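Local coordinates for protein aminopeptidase N (Francisella tularensis subsp. tularensis, PDB 5DLL) that releases N-terminal amino acids from peptides as a zinc-dependent aminopeptidase of the M1 family, and is thought to degrade intracellular peptides arising from protein breakdown, at residues A606-A611 and R674-V679; S596-K601 and D649-V654; D172-G177 and F185-D190; K189-K194 and Y257-F262. All coordinates share one frame; numbering follows the deposited sequence.

How the interactions relate
Two pairs of contacts stand far apart in space. Interactions 1 and 2 lie in the C-terminal helical domain, centres about 11 Å apart, and merge where L676 CD2 meets V654 CG1 at 3.6 Å; helix 588-598 meets 648-658 and helix 605-612 meets 668-685, their segments alternating along the sequence. Interactions 3 and 4, centres about 12 Å apart, share K189 and D190, and a weak hydrogen bond from D260 N to D172 OD1 joins them. Between interactions 2 and 3 the centres are about 60 Å apart. Interaction 4 alone approaches the zinc site, the side chain of D258 being about 11 Å from that of the zinc ligand H313; interactions 1 to 3 lie away from it.

Interaction 1. Residues A606-A611 and R674-V679; sequences ALISNA and RKLKGV
S609 points at the helix carrying L676 and V679, the central feature of a helix-helix packing inside the ARM-repeat-like C-terminal domain. The axes of the two segments run nearly the same way, 27° apart, and approach to 8.3 Å. The evidence for close packing lies in the small residue at the crossing: the CA atoms of S609 and L676 are 4.8 Å apart, and S609 loses more surface to the contact than any other residue. Its OG sits 3.1 Å from L676 N, but the angle is poor and no hydrogen bond forms. With OG anti to the carbonyl carbon (chi1 -43°), the hydroxyl lies beside its own backbone and bonds instead to K605 O, in the preceding turn. V679, also buried, closes over S609, its CG2 lying 3.7 Å from S609 CB and 3.6 Å from S609 O. Next to them the branch methyl I608 CG2 meets L676 CD1 at 3.5 Å, the two side chains crossing at a slant. Beyond them helix 648-658 covers L676 through V654 and C658.

The looser, partly solvent-exposed part of the contact is K675. It lays its aliphatic chain along the opposing helix, and its amine continues past the interface without a bond across it, while K675 CD rests 3.7 Å from A606 CB.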
loop_
_atom_site.group_PDB
_atom_site.type_symbol
_atom_site.label_atom_id
_atom_site.label_comp_id
_atom_site.label_asym_id
_atom_site.label_seq_id
_atom_site.Cartn_x
_atom_site.Cartn_y
_atom_site.Cartn_z
ATOM N N ALA A 606 14.973 -16.003 -3.171
ATOM C CA ALA A 606 14.201 -15.142 -2.283
ATOM C C ALA A 606 13.003 -15.901 -1.718
ATOM O O ALA A 606 12.685 -15.777 -0.534
ATOM C CB ALA A 606 13.737 -13.899 -3.025
ATOM N N LEU A 607 12.336 -16.672 -2.576
ATOM C CA LEU A 607 11.242 -17.552 -2.155
ATOM C C LEU A 607 11.718 -18.579 -1.124
ATOM O O LEU A 607 11.007 -18.879 -0.165
ATOM C CB LEU A 607 10.627 -18.263 -3.368
ATOM C CG LEU A 607 9.781 -19.516 -3.126
ATOM C CD1 LEU A 607 8.515 -19.201 -2.341
ATOM C CD2 LEU A 607 9.452 -20.163 -4.463
ATOM N N ILE A 608 12.919 -19.115 -1.335
ATOM C CA ILE A 608 13.555 -19.998 -0.356
ATOM C C ILE A 608 13.674 -19.284 1.001
ATOM O O ILE A 608 13.314 -19.849 2.035
ATOM C CB ILE A 608 14.942 -20.486 -0.846
ATOM C CG1 ILE A 608 14.784 -21.440 -2.036
ATOM C CG2 ILE A 608 15.691 -21.207 0.265
ATOM C CD1 ILE A 608 16.078 -21.778 -2.752
ATOM N N SER A 609 14.157 -18.041 0.981
ATOM C CA SER A 609 14.310 -17.235 2.198
ATOM C C SER A 609 13.009 -17.068 2.989
ATOM O O SER A 609 13.031 -17.068 4.217
ATOM C CB SER A 609 14.872 -15.854 1.852
ATOM O OG SER A 609 15.921 -15.952 0.907
ATOM N N ASN A 610 11.887 -16.909 2.284
ATOM C CA ASN A 610 10.575 -16.748 2.930
ATOM C C ASN A 610 10.067 -18.050 3.531
ATOM O O ASN A 610 9.533 -18.058 4.641
ATOM C CB ASN A 610 9.523 -16.199 1.952
ATOM C CG ASN A 610 9.264 -14.715 2.139
ATOM O OD1 ASN A 610 8.118 -14.291 2.282
ATOM N ND2 ASN A 610 10.327 -13.923 2.147
ATOM N N ALA A 611 10.229 -19.141 2.786
ATOM C CA ALA A 611 9.775 -20.459 3.231
ATOM C C ALA A 611 10.592 -20.990 4.412
ATOM O O ALA A 611 10.052 -21.680 5.282
ATOM C CB ALA A 611 9.812 -21.443 2.075
ATOM N N ARG A 674 21.338 -12.104 -1.375
ATOM C CA ARG A 674 21.578 -11.343 -0.143
ATOM C C ARG A 674 20.606 -11.641 0.992
ATOM O O ARG A 674 20.960 -11.507 2.165
ATOM C CB ARG A 674 21.550 -9.836 -0.421
ATOM C CG ARG A 674 22.883 -9.248 -0.850
ATOM C CD ARG A 674 22.827 -7.729 -0.885
ATOM N NE ARG A 674 21.978 -7.246 -1.974
ATOM C CZ ARG A 674 22.378 -7.059 -3.233
ATOM N NH1 ARG A 674 23.632 -7.308 -3.596
ATOM N NH2 ARG A 674 21.514 -6.615 -4.140
ATOM N N LYS A 675 19.378 -12.020 0.663
ATOM C CA LYS A 675 18.407 -12.300 1.717
ATOM C C LYS A 675 18.455 -13.749 2.187
ATOM O O LYS A 675 18.298 -14.002 3.380
ATOM C CB LYS A 675 16.991 -11.857 1.343
ATOM C CG LYS A 675 16.402 -12.443 0.076
ATOM C CD LYS A 675 15.011 -11.874 -0.167
ATOM C CE LYS A 675 15.041 -10.380 -0.476
ATOM N NZ LYS A 675 13.707 -9.852 -0.866
ATOM N N LEU A 676 18.696 -14.693 1.279
ATOM C CA LEU A 676 18.957 -16.073 1.701
ATOM C C LEU A 676 20.230 -16.118 2.543
ATOM O O LEU A 676 20.297 -16.838 3.542
ATOM C CB LEU A 676 19.096 -17.025 0.511
ATOM C CG LEU A 676 19.302 -18.494 0.915
ATOM C CD1 LEU A 676 18.087 -19.015 1.668
ATOM C CD2 LEU A 676 19.602 -19.386 -0.278
ATOM N N LYS A 677 21.236 -15.350 2.126
ATOM C CA LYS A 677 22.447 -15.162 2.919
ATOM C C LYS A 677 22.106 -14.702 4.340
ATOM O O LYS A 677 22.667 -15.209 5.310
ATOM C CB LYS A 677 23.374 -14.150 2.241
ATOM C CG LYS A 677 24.557 -13.735 3.102
ATOM C CD LYS A 677 25.608 -12.968 2.321
ATOM C CE LYS A 677 25.062 -11.670 1.759
ATOM N NZ LYS A 677 26.170 -10.734 1.423
ATOM N N GLY A 678 21.192 -13.738 4.449
ATOM C CA GLY A 678 20.744 -13.220 5.740
ATOM C C GLY A 678 19.978 -14.232 6.574
ATOM O O GLY A 678 20.172 -14.310 7.791
ATOM N N VAL A 679 19.100 -14.999 5.929
ATOM C CA VAL A 679 18.356 -16.061 6.614
ATOM C C VAL A 679 19.320 -17.090 7.194
ATOM O O VAL A 679 19.172 -17.511 8.341
ATOM C CB VAL A 679 17.357 -16.772 5.677
ATOM C CG1 VAL A 679 16.760 -18.011 6.346
ATOM C CG2 VAL A 679 16.256 -15.810 5.258
#

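Interaction 2. Residues S596-K601 and D649-V654; sequences SILHDK and DDWLAV
L598 extends CG anti to its backbone N, while H599 turns its ring to the side opposite its carbonyl carbon (chi1 -71°), so that consecutive residues meet helix 648-658 with a branched apolar group and an imidazole. This is the end of helix 588-598 packed against a second helix of the ARM-repeat-like domain; H599 is the first residue to leave helical backbone angles. L598 CD2 lies over one face of the W651 indole, 4.2 Å from the six-membered-ring centroid and 21° off the normal, a CH-pi contact, and also meets D650 CB at 3.5 Å. L598 CD1 sits between W651 CZ3 and V654 CG2, 3.8 Å from each, and the leucine and valine side chains run past each other in opposite directions. V654 CG2 also reaches H599 CE1, obliquely to the ring.

The indole is held by further partners: its NE1 bonds to L643 O and its ring stacks with Y683. Toward the partly exposed side the packing gives way to a polar contact. D650 OD2 also has a long, weak ion pair with K595, which would tend to hold negative charge there. H599 NE2 donates to D650 OD2 at 2.9 Å, with the acceptor essentially in the imidazole plane but NE2 on the anti side of the carboxylate, 35° out of its plane.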
loop_
_atom_site.group_PDB
_atom_site.type_symbol
_atom_site.label_atom_id
_atom_site.label_comp_id
_atom_site.label_asym_id
_atom_site.label_seq_id
_atom_site.Cartn_x
_atom_site.Cartn_y
_atom_site.Cartn_z
ATOM N N SER A 596 16.095 -30.008 1.751
ATOM C CA SER A 596 16.032 -30.058 0.290
ATOM C C SER A 596 15.642 -28.710 -0.301
ATOM O O SER A 596 16.161 -28.312 -1.344
ATOM C CB SER A 596 15.041 -31.131 -0.167
ATOM O OG SER A 596 13.723 -30.800 0.231
ATOM N N ILE A 597 14.722 -28.017 0.363
ATOM C CA ILE A 597 14.356 -26.663 -0.028
ATOM C C ILE A 597 15.593 -25.764 0.050
ATOM O O ILE A 597 15.860 -24.979 -0.859
ATOM C CB ILE A 597 13.239 -26.090 0.873
ATOM C CG1 ILE A 597 11.931 -26.885 0.706
ATOM C CG2 ILE A 597 13.006 -24.611 0.575
ATOM C CD1 ILE A 597 11.129 -26.549 -0.533
ATOM N N LEU A 598 16.350 -25.903 1.136
ATOM C CA LEU A 598 17.556 -25.102 1.359
ATOM C C LEU A 598 18.610 -25.284 0.270
ATOM O O LEU A 598 19.295 -24.327 -0.088
ATOM C CB LEU A 598 18.160 -25.422 2.735
ATOM C CG LEU A 598 19.507 -24.794 3.102
ATOM C CD1 LEU A 598 19.443 -23.276 3.090
ATOM C CD2 LEU A 598 19.952 -25.302 4.464
ATOM N N HIS A 599 18.738 -26.502 -0.252
ATOM C CA HIS A 599 19.733 -26.797 -1.289
ATOM C C HIS A 599 19.152 -26.849 -2.707
ATOM O O HIS A 599 19.819 -27.323 -3.628
ATOM C CB HIS A 599 20.449 -28.117 -0.972
ATOM C CG HIS A 599 21.373 -28.035 0.201
ATOM N ND1 HIS A 599 22.526 -27.280 0.187
ATOM C CD2 HIS A 599 21.319 -28.617 1.422
ATOM C CE1 HIS A 599 23.142 -27.399 1.349
ATOM N NE2 HIS A 599 22.430 -28.205 2.116
ATOM N N ASP A 600 17.929 -26.355 -2.890
ATOM C CA ASP A 600 17.305 -26.342 -4.213
ATOM C C ASP A 600 18.030 -25.319 -5.086
ATOM O O ASP A 600 18.141 -24.143 -4.726
ATOM C CB ASP A 600 15.806 -26.018 -4.120
ATOM C CG ASP A 600 15.021 -26.500 -5.338
ATOM O OD1 ASP A 600 15.476 -26.280 -6.483
ATOM O OD2 ASP A 600 13.941 -27.098 -5.149
ATOM N N LYS A 601 18.528 -25.786 -6.229
ATOM C CA LYS A 601 19.377 -24.980 -7.102
ATOM C C LYS A 601 18.579 -24.208 -8.150
ATOM O O LYS A 601 19.017 -23.148 -8.600
ATOM C CB LYS A 601 20.414 -25.873 -7.783
ATOM C CG LYS A 601 21.307 -26.621 -6.806
ATOM C CD LYS A 601 22.420 -27.361 -7.527
ATOM C CE LYS A 601 23.384 -28.007 -6.546
ATOM N NZ LYS A 601 24.493 -28.716 -7.247
ATOM N N ASP A 649 25.857 -27.135 9.479
ATOM C CA ASP A 649 26.797 -27.203 8.356
ATOM C C ASP A 649 26.168 -26.671 7.072
ATOM O O ASP A 649 26.850 -26.043 6.255
ATOM C CB ASP A 649 27.276 -28.644 8.125
ATOM C CG ASP A 649 28.138 -29.175 9.266
ATOM O OD1 ASP A 649 28.735 -28.371 10.015
ATOM O OD2 ASP A 649 28.221 -30.412 9.408
ATOM N N ASP A 650 24.871 -26.925 6.903
ATOM C CA ASP A 650 24.133 -26.488 5.715
ATOM C C ASP A 650 23.985 -24.968 5.677
ATOM O O ASP A 650 24.182 -24.352 4.627
ATOM C CB ASP A 650 22.738 -27.127 5.662
ATOM C CG ASP A 650 22.774 -28.646 5.734
ATOM O OD1 ASP A 650 23.380 -29.184 6.688
ATOM O OD2 ASP A 650 22.179 -29.297 4.844
ATOM N N TRP A 651 23.629 -24.373 6.818
ATOM C CA TRP A 651 23.497 -22.916 6.928
ATOM C C TRP A 651 24.816 -22.236 6.566
ATOM O O TRP A 651 24.831 -21.241 5.847
ATOM C CB TRP A 651 23.071 -22.488 8.348
ATOM C CG TRP A 651 21.756 -23.058 8.808
ATOM C CD1 TRP A 651 21.538 -23.835 9.913
ATOM C CD2 TRP A 651 20.486 -22.902 8.175
ATOM N NE1 TRP A 651 20.209 -24.174 10.005
ATOM C CE2 TRP A 651 19.540 -23.616 8.949
ATOM C CE3 TRP A 651 20.051 -22.227 7.031
ATOM C CZ2 TRP A 651 18.188 -23.670 8.613
ATOM C CZ3 TRP A 651 18.708 -22.281 6.696
ATOM C CH2 TRP A 651 17.794 -22.998 7.482
ATOM N N LEU A 652 25.915 -22.788 7.078
ATOM C CA LEU A 652 27.260 -22.283 6.800
ATOM C C LEU A 652 27.633 -22.397 5.320
ATOM O O LEU A 652 28.216 -21.473 4.749
ATOM C CB LEU A 652 28.289 -23.038 7.650
ATOM C CG LEU A 652 29.769 -22.739 7.389
ATOM C CD1 LEU A 652 30.069 -21.256 7.541
ATOM C CD2 LEU A 652 30.640 -23.560 8.325
ATOM N N ALA A 653 27.305 -23.537 4.715
ATOM C CA ALA A 653 27.638 -23.800 3.311
ATOM C C ALA A 653 26.914 -22.838 2.373
ATOM O O ALA A 653 27.536 -22.165 1.542
ATOM C CB ALA A 653 27.297 -25.241 2.950
ATOM N N VAL A 654 25.596 -22.769 2.530
ATOM C CA VAL A 654 24.769 -21.894 1.707
ATOM C C VAL A 654 25.086 -20.419 1.969
ATOM O O VAL A 654 24.999 -19.600 1.059
ATOM C CB VAL A 654 23.265 -22.170 1.913
ATOM C CG1 VAL A 654 22.422 -21.200 1.098
ATOM C CG2 VAL A 654 22.926 -23.602 1.516
#

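Interaction 3. Residues D172-G177 and F185-D190; sequences DKIDSG and FAVWKD
K173 and W188 face each other as a non-hydrogen-bonded pair, and K173 CB stands over the indole, 3.8 Å from the six-membered-ring centroid and 6° off its normal, a CH-pi contact. The K173 chain bends at chi3, which returns CE to 3.9 Å from W188 CZ2 before the amine leads away. On the opposite face of the sheet, F185 takes the position between its backbone N and carbonyl carbon (chi1 78°), which folds its ring back over the peptide joining S176 to G177. D175 OD2 comes to the edge of that ring, near its plane, 3.4 Å from F185 CE2. V187 CG2 packs on D175 CB, and I174 CD1 reaches K189 CB at 3.9 Å.

Behind these side chains stands a backbone ladder. D172 and K189 exchange two bonds, and at the other end F185 N donates to G177 O at 2.9 Å, nearly straight with 168° at the hydrogen; the return bond from G177 N is weak. Between them the register slips by one: I174 N donates to V187 O, whereas V187 N donates to D175 O, leaving I174 as an extra residue opposite V187.

Farther out, W188 NE1 is anchored to I167 O, and the backbones of A186, W188 and D190 bond to strand 150-160. Strand 172-179 pairs within this sheet with 183-191 alone. The arrangement is an antiparallel beta hairpin with a beta bulge in its outer strand, at the margin of the large sheet of the M1 N-terminal domain.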
loop_
_atom_site.group_PDB
_atom_site.type_symbol
_atom_site.label_atom_id
_atom_site.label_comp_id
_atom_site.label_asym_id
_atom_site.label_seq_id
_atom_site.Cartn_x
_atom_site.Cartn_y
_atom_site.Cartn_z
ATOM N N ASP A 172 1.300 19.957 -21.252
ATOM C CA ASP A 172 2.489 20.458 -21.936
ATOM C C ASP A 172 2.509 21.984 -21.921
ATOM O O ASP A 172 1.471 22.628 -22.070
ATOM C CB ASP A 172 2.521 19.959 -23.389
ATOM C CG ASP A 172 2.331 18.450 -23.505
ATOM O OD1 ASP A 172 3.088 17.698 -22.855
ATOM O OD2 ASP A 172 1.431 18.011 -24.258
ATOM N N LYS A 173 3.700 22.550 -21.752
ATOM C CA LYS A 173 3.891 23.992 -21.786
ATOM C C LYS A 173 3.821 24.504 -23.229
ATOM O O LYS A 173 4.797 24.412 -23.970
ATOM C CB LYS A 173 5.239 24.342 -21.156
ATOM C CG LYS A 173 5.517 25.830 -21.018
ATOM C CD LYS A 173 7.008 26.099 -20.887
ATOM C CE LYS A 173 7.562 25.618 -19.556
ATOM N NZ LYS A 173 9.010 25.292 -19.673
ATOM N N ILE A 174 2.671 25.052 -23.617
ATOM C CA ILE A 174 2.459 25.520 -24.993
ATOM C C ILE A 174 2.857 26.982 -25.251
ATOM O O ILE A 174 2.924 27.407 -26.403
ATOM C CB ILE A 174 0.997 25.316 -25.448
ATOM C CG1 ILE A 174 0.027 26.197 -24.651
ATOM C CG2 ILE A 174 0.612 23.850 -25.324
ATOM C CD1 ILE A 174 -1.374 26.226 -25.222
ATOM N N ASP A 175 3.108 27.750 -24.194
ATOM C CA ASP A 175 3.491 29.157 -24.347
ATOM C C ASP A 175 4.201 29.653 -23.093
ATOM O O ASP A 175 3.951 29.166 -21.996
ATOM C CB ASP A 175 2.263 30.021 -24.646
ATOM C CG ASP A 175 2.625 31.443 -25.069
ATOM O OD1 ASP A 175 3.616 31.627 -25.816
ATOM O OD2 ASP A 175 1.905 32.377 -24.655
ATOM N N SER A 176 5.091 30.621 -23.269
ATOM C CA SER A 176 5.982 31.049 -22.200
ATOM C C SER A 176 6.612 32.398 -22.528
ATOM O O SER A 176 6.663 32.803 -23.693
ATOM C CB SER A 176 7.077 29.998 -22.008
ATOM O OG SER A 176 7.957 30.358 -20.964
ATOM N N GLY A 177 7.089 33.089 -21.496
ATOM C CA GLY A 177 7.763 34.372 -21.675
ATOM C C GLY A 177 7.665 35.274 -20.464
ATOM O O GLY A 177 7.136 34.877 -19.421
ATOM N N PHE A 185 5.556 34.194 -17.121
ATOM C CA PHE A 185 4.371 33.346 -17.180
ATOM C C PHE A 185 4.632 32.051 -17.936
ATOM O O PHE A 185 5.667 31.890 -18.586
ATOM C CB PHE A 185 3.190 34.095 -17.814
ATOM C CG PHE A 185 3.252 34.180 -19.316
ATOM C CD1 PHE A 185 3.863 35.260 -19.941
ATOM C CD2 PHE A 185 2.689 33.185 -20.106
ATOM C CE1 PHE A 185 3.917 35.343 -21.324
ATOM C CE2 PHE A 185 2.739 33.263 -21.488
ATOM C CZ PHE A 185 3.354 34.344 -22.099
ATOM N N ALA A 186 3.673 31.137 -17.826
ATOM C CA ALA A 186 3.702 29.856 -18.521
ATOM C C ALA A 186 2.271 29.361 -18.714
ATOM O O ALA A 186 1.429 29.532 -17.832
ATOM C CB ALA A 186 4.513 28.842 -17.730
ATOM N N VAL A 187 1.995 28.761 -19.867
ATOM C CA VAL A 187 0.679 28.217 -20.153
ATOM C C VAL A 187 0.801 26.707 -20.323
ATOM O O VAL A 187 1.610 26.230 -21.121
ATOM C CB VAL A 187 0.063 28.846 -21.418
ATOM C CG1 VAL A 187 -1.398 28.431 -21.567
ATOM C CG2 VAL A 187 0.178 30.363 -21.364
ATOM N N TRP A 188 0.000 25.966 -19.559
ATOM C CA TRP A 188 0.008 24.509 -19.583
ATOM C C TRP A 188 -1.338 23.991 -20.065
ATOM O O TRP A 188 -2.353 24.160 -19.387
ATOM C CB TRP A 188 0.290 23.966 -18.183
ATOM C CG TRP A 188 1.664 24.273 -17.689
ATOM C CD1 TRP A 188 2.067 25.392 -17.018
ATOM C CD2 TRP A 188 2.821 23.446 -17.826
ATOM N NE1 TRP A 188 3.409 25.312 -16.733
ATOM C CE2 TRP A 188 3.896 24.128 -17.220
ATOM C CE3 TRP A 188 3.054 22.199 -18.409
ATOM C CZ2 TRP A 188 5.183 23.600 -17.174
ATOM C CZ3 TRP A 188 4.332 21.674 -18.366
ATOM C CH2 TRP A 188 5.383 22.374 -17.751
ATOM N N LYS A 189 -1.342 23.359 -21.233
ATOM C CA LYS A 189 -2.554 22.759 -21.785
ATOM C C LYS A 189 -2.555 21.250 -21.569
ATOM O O LYS A 189 -1.549 20.585 -21.795
ATOM C CB LYS A 189 -2.674 23.076 -23.279
ATOM C CG LYS A 189 -3.911 22.494 -23.943
ATOM C CD LYS A 189 -4.249 23.225 -25.235
ATOM C CE LYS A 189 -5.233 22.437 -26.088
ATOM N NZ LYS A 189 -6.449 22.026 -25.330
ATOM N N ASP A 190 -3.692 20.727 -21.122
ATOM C CA ASP A 190 -3.909 19.289 -20.970
ATOM C C ASP A 190 -5.175 18.935 -21.761
ATOM O O ASP A 190 -6.289 19.164 -21.287
ATOM C CB ASP A 190 -4.064 18.920 -19.489
ATOM C CG ASP A 190 -4.223 17.419 -19.258
ATOM O OD1 ASP A 190 -4.486 16.669 -20.219
ATOM O OD2 ASP A 190 -4.089 16.986 -18.097
#

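Interaction 4. Residues K189-K194 and Y257-F262; sequences KDPFKK and YDLDTF
F192 presents its ring broadly to D258, the carboxylate plane lying only 25° from the ring plane. D258 OD2 sits 3.5 Å above one face of the F192 ring, displaced toward the rim, and P191 CG covers the opposite face, so the ring lies between the two. D258 reaches this place with CG between the backbone N and the carbonyl carbon (chi1 47°), which folds the carboxylate back over the ring while its main chain passes the ring edge. There D258 O lies near the ring plane, 3.3 Å from F192 CE2. L259 CD2 is also at the edge, 3.6 Å from F192 CE2, and the two side chains slide past each other in opposite directions. The same L259 methyl touches P191 CD at 4.0 Å. No hydrogen bond crosses the contact.

Polar bonds within each segment shape the backbone near the contact. D190 accepts a weak bond from F192 N at OD1 and a salt bridge from K194 NZ at OD2, 3.1 Å long and approached from above the carboxylate plane; these tie together the corner that the chain turns at F192. Across from it, Y257 OH donates to T261 O at 2.6 Å, closing the loop that carries D258 and L259.

R319 makes a cation-pi contact with the F192 ring, and D258 OD2 has long, weak ion pairs with R319 and K278. The contact thus joins the N-terminal domain to the catalytic domain of an M1 peptidase, with D258 OD1 bonded to N314 ND2, the residue after the zinc ligand H313 of the HExxH helix.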
loop_
_atom_site.group_PDB
_atom_site.type_symbol
_atom_site.label_atom_id
_atom_site.label_comp_id
_atom_site.label_asym_id
_atom_site.label_seq_id
_atom_site.Cartn_x
_atom_site.Cartn_y
_atom_site.Cartn_z
ATOM N N LYS A 189 -1.342 23.359 -21.233
ATOM C CA LYS A 189 -2.554 22.759 -21.785
ATOM C C LYS A 189 -2.555 21.250 -21.569
ATOM O O LYS A 189 -1.549 20.585 -21.795
ATOM C CB LYS A 189 -2.674 23.076 -23.279
ATOM C CG LYS A 189 -3.911 22.494 -23.943
ATOM C CD LYS A 189 -4.249 23.225 -25.235
ATOM C CE LYS A 189 -5.233 22.437 -26.088
ATOM N NZ LYS A 189 -6.449 22.026 -25.330
ATOM N N ASP A 190 -3.692 20.727 -21.122
ATOM C CA ASP A 190 -3.909 19.289 -20.970
ATOM C C ASP A 190 -5.175 18.935 -21.761
ATOM O O ASP A 190 -6.289 19.164 -21.287
ATOM C CB ASP A 190 -4.064 18.920 -19.489
ATOM C CG ASP A 190 -4.223 17.419 -19.258
ATOM O OD1 ASP A 190 -4.486 16.669 -20.219
ATOM O OD2 ASP A 190 -4.089 16.986 -18.097
ATOM N N PRO A 191 -5.001 18.371 -22.968
ATOM C CA PRO A 191 -6.111 18.171 -23.903
ATOM C C PRO A 191 -7.123 17.102 -23.515
ATOM O O PRO A 191 -8.205 17.066 -24.101
ATOM C CB PRO A 191 -5.408 17.769 -25.206
ATOM C CG PRO A 191 -4.119 17.169 -24.778
ATOM C CD PRO A 191 -3.723 17.869 -23.511
ATOM N N PHE A 192 -6.786 16.245 -22.552
ATOM C CA PHE A 192 -7.671 15.145 -22.162
ATOM C C PHE A 192 -8.538 15.552 -20.985
ATOM O O PHE A 192 -8.033 16.066 -19.985
ATOM C CB PHE A 192 -6.869 13.881 -21.815
ATOM C CG PHE A 192 -5.847 13.509 -22.858
ATOM C CD1 PHE A 192 -6.230 12.866 -24.029
ATOM C CD2 PHE A 192 -4.502 13.826 -22.678
ATOM C CE1 PHE A 192 -5.291 12.539 -24.994
ATOM C CE2 PHE A 192 -3.564 13.503 -23.641
ATOM C CZ PHE A 192 -3.958 12.857 -24.799
ATOM N N LYS A 193 -9.841 15.311 -21.122
ATOM C CA LYS A 193 -10.809 15.553 -20.055
ATOM C C LYS A 193 -10.388 14.857 -18.751
ATOM O O LYS A 193 -10.038 13.676 -18.757
ATOM C CB LYS A 193 -12.196 15.053 -20.473
ATOM C CG LYS A 193 -12.838 15.841 -21.605
ATOM C CD LYS A 193 -14.005 15.084 -22.231
ATOM C CE LYS A 193 -15.241 15.064 -21.339
ATOM N NZ LYS A 193 -15.875 16.407 -21.180
ATOM N N LYS A 194 -10.406 15.600 -17.643
ATOM C CA LYS A 194 -10.112 15.039 -16.326
ATOM C C LYS A 194 -10.956 15.695 -15.244
ATOM O O LYS A 194 -11.359 16.852 -15.390
ATOM C CB LYS A 194 -8.628 15.200 -15.980
ATOM C CG LYS A 194 -8.156 16.627 -15.727
ATOM C CD LYS A 194 -6.727 16.626 -15.199
ATOM C CE LYS A 194 -6.217 18.024 -14.877
ATOM N NZ LYS A 194 -5.636 18.710 -16.067
ATOM N N TYR A 257 2.123 6.482 -22.876
ATOM C CA TYR A 257 1.921 7.806 -22.287
ATOM C C TYR A 257 1.294 8.737 -23.323
ATOM O O TYR A 257 1.542 8.598 -24.519
ATOM C CB TYR A 257 3.245 8.380 -21.776
ATOM C CG TYR A 257 3.104 9.661 -20.964
ATOM C CD1 TYR A 257 2.348 9.693 -19.791
ATOM C CD2 TYR A 257 3.745 10.833 -21.359
ATOM C CE1 TYR A 257 2.222 10.859 -19.047
ATOM C CE2 TYR A 257 3.629 12.003 -20.620
ATOM C CZ TYR A 257 2.867 12.010 -19.467
ATOM O OH TYR A 257 2.757 13.164 -18.734
ATOM N N ASP A 258 0.497 9.691 -22.854
ATOM C CA ASP A 258 -0.369 10.487 -23.734
ATOM C C ASP A 258 0.041 11.964 -23.930
ATOM O O ASP A 258 -0.552 12.663 -24.758
ATOM C CB ASP A 258 -1.831 10.376 -23.258
ATOM C CG ASP A 258 -1.993 10.570 -21.747
ATOM O OD1 ASP A 258 -0.983 10.542 -21.006
ATOM O OD2 ASP A 258 -3.147 10.744 -21.300
ATOM N N LEU A 259 1.054 12.426 -23.195
ATOM C CA LEU A 259 1.538 13.810 -23.295
ATOM C C LEU A 259 3.002 13.859 -23.707
ATOM O O LEU A 259 3.690 12.844 -23.688
ATOM C CB LEU A 259 1.381 14.524 -21.953
ATOM C CG LEU A 259 -0.011 14.512 -21.314
ATOM C CD1 LEU A 259 0.082 14.896 -19.845
ATOM C CD2 LEU A 259 -0.964 15.436 -22.060
ATOM N N ASP A 260 3.474 15.049 -24.068
ATOM C CA ASP A 260 4.868 15.241 -24.493
ATOM C C ASP A 260 5.817 15.469 -23.329
ATOM O O ASP A 260 7.031 15.504 -23.530
ATOM C CB ASP A 260 4.991 16.430 -25.450
ATOM C CG ASP A 260 4.086 16.313 -26.652
ATOM O OD1 ASP A 260 3.692 15.175 -26.993
ATOM O OD2 ASP A 260 3.767 17.364 -27.251
ATOM N N THR A 261 5.273 15.663 -22.127
ATOM C CA THR A 261 6.096 15.842 -20.927
ATOM C C THR A 261 5.451 15.197 -19.698
ATOM O O THR A 261 4.236 15.099 -19.606
ATOM C CB THR A 261 6.437 17.335 -20.666
ATOM O OG1 THR A 261 6.959 17.497 -19.340
ATOM C CG2 THR A 261 5.229 18.220 -20.834
ATOM N N PHE A 262 6.290 14.744 -18.774
ATOM C CA PHE A 262 5.843 14.072 -17.560
ATOM C C PHE A 262 6.729 14.541 -16.423
ATOM O O PHE A 262 7.951 14.389 -16.479
ATOM C CB PHE A 262 5.956 12.557 -17.719
ATOM C CG PHE A 262 5.642 11.786 -16.468
ATOM C CD1 PHE A 262 4.333 11.455 -16.149
ATOM C CD2 PHE A 262 6.660 11.378 -15.613
ATOM C CE1 PHE A 262 4.040 10.742 -14.994
ATOM C CE2 PHE A 262 6.375 10.666 -14.459
ATOM C CZ PHE A 262 5.061 10.346 -14.147
#